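Local coordinates for iron binding protein FbpA (Mannheimia haemolytica, PDB 1Q35) that binds ferric iron in the bacterial periplasm and probably hands it on for uptake into the cell, as a member of the bacterial solute-binding protein 1 family, at residues V58-S61 with R62-E65; Q73-S77 with K78-K82. All coordinates share one frame; numbering follows the deposited sequence.

Contact 1 (V58-S61 with R62-E65); sequences VDIS and RVME
The carboxylate of Asp59 lies over the first turn of helix 60-68 and takes two backbone N-H groups, one on each oxygen. Its OD2 accepts from Arg62 N at 3.2 Å along a bent path (138°), while OD1 accepts from Ser61 N on a straighter one (161°); both donors stand well above the carboxylate plane. With CG anti to the backbone N (chi1 168°), the group is carried round to these amides; OD1 is also hydrogen-bonded to Ser145 OG and accepts from Asn230 ND2, which hold the group further. The main chain continues the pattern: Val63 N bonds to Asp59 O at 3.2 Å, and Met64 N and Glu65 N reach Ile60 O and Ser61 O. Within the same run of helix, Arg62 NH2 meets Glu65 OE2, three residues on, in a salt bridge of 3.0 Å whose hydrogen bond is weak. On another flank the apolar tip of Ile60 packs loosely along the helix, CD1 lying 4.3 Å from Met64 CG and equally far from Val63 CB, with helix 294-298 against it. Asp59 thus makes a classic aspartate N-cap, close to Tyr142, a ferric iron ligand in the metal-loaded protein, though no iron is bound here.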
ATOM      1  N   VAL A  58      -5.565  -0.939   2.215  1.00  8.82           N
ATOM      2  CA  VAL A  58      -4.250  -0.443   1.804  1.00  8.96           C
ATOM      3  C   VAL A  58      -3.469  -1.473   0.997  1.00  8.78           C
ATOM      4  O   VAL A  58      -2.275  -1.292   0.754  1.00  9.24           O
ATOM      5  CB  VAL A  58      -3.392  -0.013   3.028  1.00  9.39           C
ATOM      6  CG1 VAL A  58      -4.038   1.158   3.739  1.00 10.48           C
ATOM      7  CG2 VAL A  58      -3.171  -1.168   3.988  1.00 10.13           C
ATOM      8  N   ASP A  59      -4.126  -2.551   0.579  1.00  8.87           N
ATOM      9  CA  ASP A  59      -3.434  -3.665  -0.058  1.00  9.07           C
ATOM     10  C   ASP A  59      -4.419  -4.458  -0.923  1.00  8.97           C
ATOM     11  O   ASP A  59      -5.511  -4.800  -0.467  1.00  9.45           O
ATOM     12  CB  ASP A  59      -2.808  -4.531   1.041  1.00  9.73           C
ATOM     13  CG  ASP A  59      -2.315  -5.867   0.544  1.00  9.83           C
ATOM     14  OD1 ASP A  59      -1.661  -5.923  -0.529  1.00  9.34           O
ATOM     15  OD2 ASP A  59      -2.541  -6.915   1.188  1.00 11.93           O
ATOM     16  N   ILE A  60      -4.032  -4.750  -2.160  1.00  8.68           N
ATOM     17  CA  ILE A  60      -4.860  -5.566  -3.048  1.00  8.78           C
ATOM     18  C   ILE A  60      -5.113  -6.949  -2.465  1.00  8.59           C
ATOM     19  O   ILE A  60      -6.193  -7.506  -2.655  1.00  9.08           O
ATOM     20  CB  ILE A  60      -4.232  -5.685  -4.460  1.00  8.94           C
ATOM     21  CG1 ILE A  60      -5.157  -6.466  -5.402  1.00  9.55           C
ATOM     22  CG2 ILE A  60      -2.857  -6.363  -4.417  1.00  8.86           C
ATOM     23  CD1 ILE A  60      -6.466  -5.775  -5.709  1.00 10.76           C
ATOM     24  N   SER A  61      -4.143  -7.516  -1.755  1.00  8.71           N
ATOM     25  CA  SER A  61      -4.340  -8.854  -1.225  1.00  9.08           C
ATOM     26  C   SER A  61      -5.436  -8.888  -0.157  1.00  9.43           C
ATOM     27  O   SER A  61      -6.215  -9.837  -0.112  1.00 10.11           O
ATOM     28  CB  SER A  61      -3.030  -9.446  -0.731  1.00  9.12           C
ATOM     29  OG  SER A  61      -2.122  -9.559  -1.814  1.00  9.66           O
ATOM     30  N   ARG A  62      -5.527  -7.851   0.675  1.00  9.31           N
ATOM     31  CA  ARG A  62      -6.633  -7.734   1.629  1.00  9.77           C
ATOM     32  C   ARG A  62      -7.968  -7.567   0.908  1.00  9.72           C
ATOM     33  O   ARG A  62      -8.976  -8.165   1.301  1.00 10.00           O
ATOM     34  CB  ARG A  62      -6.421  -6.558   2.584  1.00 10.02           C
ATOM     35  CG  ARG A  62      -7.512  -6.398   3.646  1.00 11.63           C
ATOM     36  CD  ARG A  62      -7.506  -7.468   4.724  1.00 14.00           C
ATOM     37  NE  ARG A  62      -6.495  -7.207   5.741  1.00 15.92           N
ATOM     38  CZ  ARG A  62      -6.190  -8.035   6.735  1.00 16.93           C
ATOM     39  NH1 ARG A  62      -5.250  -7.693   7.604  1.00 17.99           N
ATOM     40  NH2 ARG A  62      -6.819  -9.196   6.878  1.00 17.76           N
ATOM     41  N   VAL A  63      -7.984  -6.748  -0.135  1.00  9.64           N
ATOM     42  CA  VAL A  63      -9.181  -6.566  -0.948  1.00  9.83           C
ATOM     43  C   VAL A  63      -9.689  -7.906  -1.459  1.00 10.08           C
ATOM     44  O   VAL A  63     -10.880  -8.208  -1.345  1.00 10.56           O
ATOM     45  CB  VAL A  63      -8.911  -5.640  -2.153  1.00  9.79           C
ATOM     46  CG1 VAL A  63     -10.035  -5.720  -3.171  1.00 10.12           C
ATOM     47  CG2 VAL A  63      -8.727  -4.204  -1.690  1.00  9.86           C
ATOM     48  N   MET A  64      -8.797  -8.716  -2.015  1.00 10.20           N
ATOM     49  CA  MET A  64      -9.206  -9.993  -2.591  1.00 10.81           C
ATOM     50  C   MET A  64      -9.565 -11.010  -1.511  1.00 11.28           C
ATOM     51  O   MET A  64     -10.441 -11.836  -1.730  1.00 11.80           O
ATOM     52  CB  MET A  64      -8.140 -10.541  -3.542  1.00 10.96           C
ATOM     53  CG  MET A  64      -7.914  -9.685  -4.773  1.00 11.22           C
ATOM     54  SD  MET A  64      -9.433  -9.187  -5.624  1.00 13.76           S
ATOM     55  CE  MET A  64     -10.151 -10.771  -6.004  1.00 14.98           C
ATOM     56  N   GLU A  65      -8.950 -10.936  -0.334  1.00 11.59           N
ATOM     57  CA  GLU A  65      -9.370 -11.767   0.795  1.00 12.21           C
ATOM     58  C   GLU A  65     -10.850 -11.515   1.095  1.00 12.23           C
ATOM     59  O   GLU A  65     -11.632 -12.454   1.273  1.00 12.94           O
ATOM     60  CB  GLU A  65      -8.535 -11.473   2.044  1.00 12.44           C
ATOM     61  CG  GLU A  65      -8.912 -12.329   3.249  1.00 13.65           C
ATOM     62  CD  GLU A  65      -8.260 -11.880   4.544  1.00 15.69           C
ATOM     63  OE1 GLU A  65      -8.580 -12.475   5.600  1.00 18.52           O
ATOM     64  OE2 GLU A  65      -7.433 -10.940   4.519  1.00 17.05           O
TER

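Contact 2 (Q73-S77 with K78-K82); sequences QKIDS and KVLEK
The extended chain through Ser77 turns at Lys78 into helix 78-83, whose opening turn is closed by the backbone bond from Glu81 N to Ser77 O, 3.1 Å long. Ser77 is the N-cap, and its hydroxyl does what a missing preceding turn would otherwise do: OG accepts from Leu80 N at 3.1 Å in an almost straight bond of 170°. The torsion chi1 of 164° sets OG beside the carbonyl carbon and opposite the backbone N, which swings it forward over the amides of the first turn. The same hydroxyl is hydrogen-bonded to Glu251 of helix 243-254, tying the start of one helix to the flank of another. Apolar packing fills in behind the cap. Leu80 turns back over the serine, its CG 3.7 Å from Ser77 CB, and CD1 continues as far as the CG2 methyl of Ile75, 4.0 Å away. This small chain of contacts faces inward, since Phe96 of strand 96-108 touches both Ile75 and Leu80. On the exposed side Lys78 doubles back on itself through bends at chi2, chi3 and chi4. Its ammonium group consequently folds over the main chain just before the helix, NZ coming to 3.7 Å from Ser77 CA.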
ATOM      1  N   GLN A  73     -20.147  -6.600  -2.099  1.00 13.76           N
ATOM      2  CA  GLN A  73     -21.229  -6.618  -3.084  1.00 13.84           C
ATOM      3  C   GLN A  73     -20.882  -5.785  -4.309  1.00 13.80           C
ATOM      4  O   GLN A  73     -20.028  -4.893  -4.257  1.00 13.58           O
ATOM      5  CB  GLN A  73     -22.551  -6.147  -2.471  1.00 14.15           C
ATOM      6  CG  GLN A  73     -22.559  -4.728  -1.930  1.00 14.58           C
ATOM      7  CD  GLN A  73     -23.955  -4.312  -1.495  1.00 15.22           C
ATOM      8  OE1 GLN A  73     -24.876  -4.274  -2.316  1.00 17.92           O
ATOM      9  NE2 GLN A  73     -24.127  -4.038  -0.213  1.00 13.89           N
ATOM     10  N   LYS A  74     -21.564  -6.079  -5.411  1.00 14.13           N
ATOM     11  CA  LYS A  74     -21.327  -5.420  -6.682  1.00 14.51           C
ATOM     12  C   LYS A  74     -21.943  -4.030  -6.709  1.00 14.65           C
ATOM     13  O   LYS A  74     -23.111  -3.849  -6.352  1.00 15.06           O
ATOM     14  CB  LYS A  74     -21.903  -6.256  -7.826  1.00 14.88           C
ATOM     15  CG  LYS A  74     -21.243  -7.613  -7.973  1.00 16.45           C
ATOM     16  CD  LYS A  74     -21.956  -8.488  -8.991  1.00 18.96           C
ATOM     17  CE  LYS A  74     -21.763  -7.987 -10.408  1.00 20.58           C
ATOM     18  NZ  LYS A  74     -21.861  -9.099 -11.399  1.00 22.20           N
ATOM     19  N   ILE A  75     -21.151  -3.055  -7.144  1.00 14.69           N
ATOM     20  CA  ILE A  75     -21.574  -1.666  -7.240  1.00 15.04           C
ATOM     21  C   ILE A  75     -21.419  -1.204  -8.679  1.00 15.82           C
ATOM     22  O   ILE A  75     -20.312  -1.178  -9.223  1.00 16.03           O
ATOM     23  CB  ILE A  75     -20.722  -0.772  -6.314  1.00 14.86           C
ATOM     24  CG1 ILE A  75     -20.767  -1.274  -4.865  1.00 15.01           C
ATOM     25  CG2 ILE A  75     -21.174   0.681  -6.417  1.00 14.85           C
ATOM     26  CD1 ILE A  75     -22.142  -1.219  -4.211  1.00 14.90           C
ATOM     27  N   ASP A  76     -22.542  -0.842  -9.289  1.00 16.57           N
ATOM     28  CA  ASP A  76     -22.577  -0.367 -10.660  1.00 17.40           C
ATOM     29  C   ASP A  76     -22.893   1.124 -10.620  1.00 17.53           C
ATOM     30  O   ASP A  76     -24.039   1.519 -10.414  1.00 17.80           O
ATOM     31  CB  ASP A  76     -23.644  -1.144 -11.436  1.00 18.04           C
ATOM     32  CG  ASP A  76     -23.728  -0.749 -12.900  1.00 19.77           C
ATOM     33  OD1 ASP A  76     -22.821  -0.053 -13.410  1.00 21.69           O
ATOM     34  OD2 ASP A  76     -24.681  -1.107 -13.627  1.00 21.96           O
ATOM     35  N   SER A  77     -21.856   1.938 -10.801  1.00 17.40           N
ATOM     36  CA  SER A  77     -21.939   3.388 -10.695  1.00 17.45           C
ATOM     37  C   SER A  77     -21.296   4.035 -11.915  1.00 17.61           C
ATOM     38  O   SER A  77     -20.156   3.730 -12.249  1.00 17.93           O
ATOM     39  CB  SER A  77     -21.204   3.858  -9.435  1.00 17.29           C
ATOM     40  OG  SER A  77     -20.939   5.247  -9.487  1.00 17.18           O
ATOM     41  N   LYS A  78     -22.027   4.930 -12.571  1.00 17.93           N
ATOM     42  CA  LYS A  78     -21.499   5.687 -13.707  1.00 18.07           C
ATOM     43  C   LYS A  78     -20.374   6.621 -13.265  1.00 17.61           C
ATOM     44  O   LYS A  78     -19.467   6.912 -14.041  1.00 17.34           O
ATOM     45  CB  LYS A  78     -22.586   6.527 -14.406  1.00 18.66           C
ATOM     46  CG  LYS A  78     -24.038   6.031 -14.296  1.00 20.44           C
ATOM     47  CD  LYS A  78     -24.904   6.973 -13.443  1.00 22.07           C
ATOM     48  CE  LYS A  78     -24.480   7.022 -11.972  1.00 22.58           C
ATOM     49  NZ  LYS A  78     -24.688   5.729 -11.269  1.00 21.95           N
ATOM     50  N   VAL A  79     -20.460   7.107 -12.029  1.00 17.09           N
ATOM     51  CA  VAL A  79     -19.440   7.994 -11.468  1.00 16.98           C
ATOM     52  C   VAL A  79     -18.114   7.248 -11.283  1.00 16.79           C
ATOM     53  O   VAL A  79     -17.061   7.749 -11.676  1.00 16.75           O
ATOM     54  CB  VAL A  79     -19.906   8.611 -10.129  1.00 16.95           C
ATOM     55  CG1 VAL A  79     -18.771   9.401  -9.461  1.00 16.95           C
ATOM     56  CG2 VAL A  79     -21.130   9.500 -10.350  1.00 17.55           C
ATOM     57  N   LEU A  80     -18.166   6.050 -10.705  1.00 16.37           N
ATOM     58  CA  LEU A  80     -16.962   5.232 -10.525  1.00 16.36           C
ATOM     59  C   LEU A  80     -16.381   4.810 -11.872  1.00 16.98           C
ATOM     60  O   LEU A  80     -15.165   4.745 -12.040  1.00 16.96           O
ATOM     61  CB  LEU A  80     -17.264   3.991  -9.674  1.00 15.96           C
ATOM     62  CG  LEU A  80     -17.746   4.225  -8.240  1.00 15.20           C
ATOM     63  CD1 LEU A  80     -18.038   2.906  -7.547  1.00 14.71           C
ATOM     64  CD2 LEU A  80     -16.727   5.033  -7.441  1.00 15.11           C
ATOM     65  N   GLU A  81     -17.253   4.537 -12.838  1.00 17.88           N
ATOM     66  CA  GLU A  81     -16.823   4.156 -14.177  1.00 18.77           C
ATOM     67  C   GLU A  81     -16.020   5.271 -14.849  1.00 18.79           C
ATOM     68  O   GLU A  81     -15.003   5.011 -15.487  1.00 19.18           O
ATOM     69  CB  GLU A  81     -18.040   3.808 -15.037  1.00 19.32           C
ATOM     70  CG  GLU A  81     -17.700   3.340 -16.440  1.00 21.31           C
ATOM     71  CD  GLU A  81     -18.927   2.919 -17.220  1.00 23.92           C
ATOM     72  OE1 GLU A  81     -19.035   1.722 -17.557  1.00 25.91           O
ATOM     73  OE2 GLU A  81     -19.781   3.789 -17.495  1.00 25.72           O
ATOM     74  N   LYS A  82     -16.490   6.505 -14.693  1.00 18.66           N
ATOM     75  CA  LYS A  82     -15.871   7.675 -15.303  1.00 18.75           C
ATOM     76  C   LYS A  82     -14.561   8.043 -14.610  1.00 18.07           C
ATOM     77  O   LYS A  82     -13.580   8.403 -15.265  1.00 18.47           O
ATOM     78  CB  LYS A  82     -16.830   8.868 -15.232  1.00 19.10           C
ATOM     79  CG  LYS A  82     -16.353  10.115 -15.970  1.00 20.89           C
ATOM     80  CD  LYS A  82     -17.312  11.283 -15.773  1.00 22.76           C
ATOM     81  CE  LYS A  82     -16.712  12.599 -16.255  1.00 24.14           C
ATOM     82  NZ  LYS A  82     -16.156  13.404 -15.134  1.00 24.89           N
TER

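Overall arrangement
Both contacts illustrate how the first turn of a helix is capped by the side chain of the residue just before it, once with aspartate and once with serine. They come in series along the chain: contact 1 opens helix 60-68, and contact 2 opens the next helix, 78-83, after the intervening loop. Their centres lie 19 Å apart, with nearest atoms about 9 Å from each other, so they do not touch. The mixed sheet links their surroundings, because strand 228-236 pairs with strand 54-57, just ahead of contact 1, and its Ile236 also touches Ile75 of contact 2. Contact 1 sits near tyrosines that bind iron in the loaded protein, whereas contact 2 belongs to the periphery, away from the metal site.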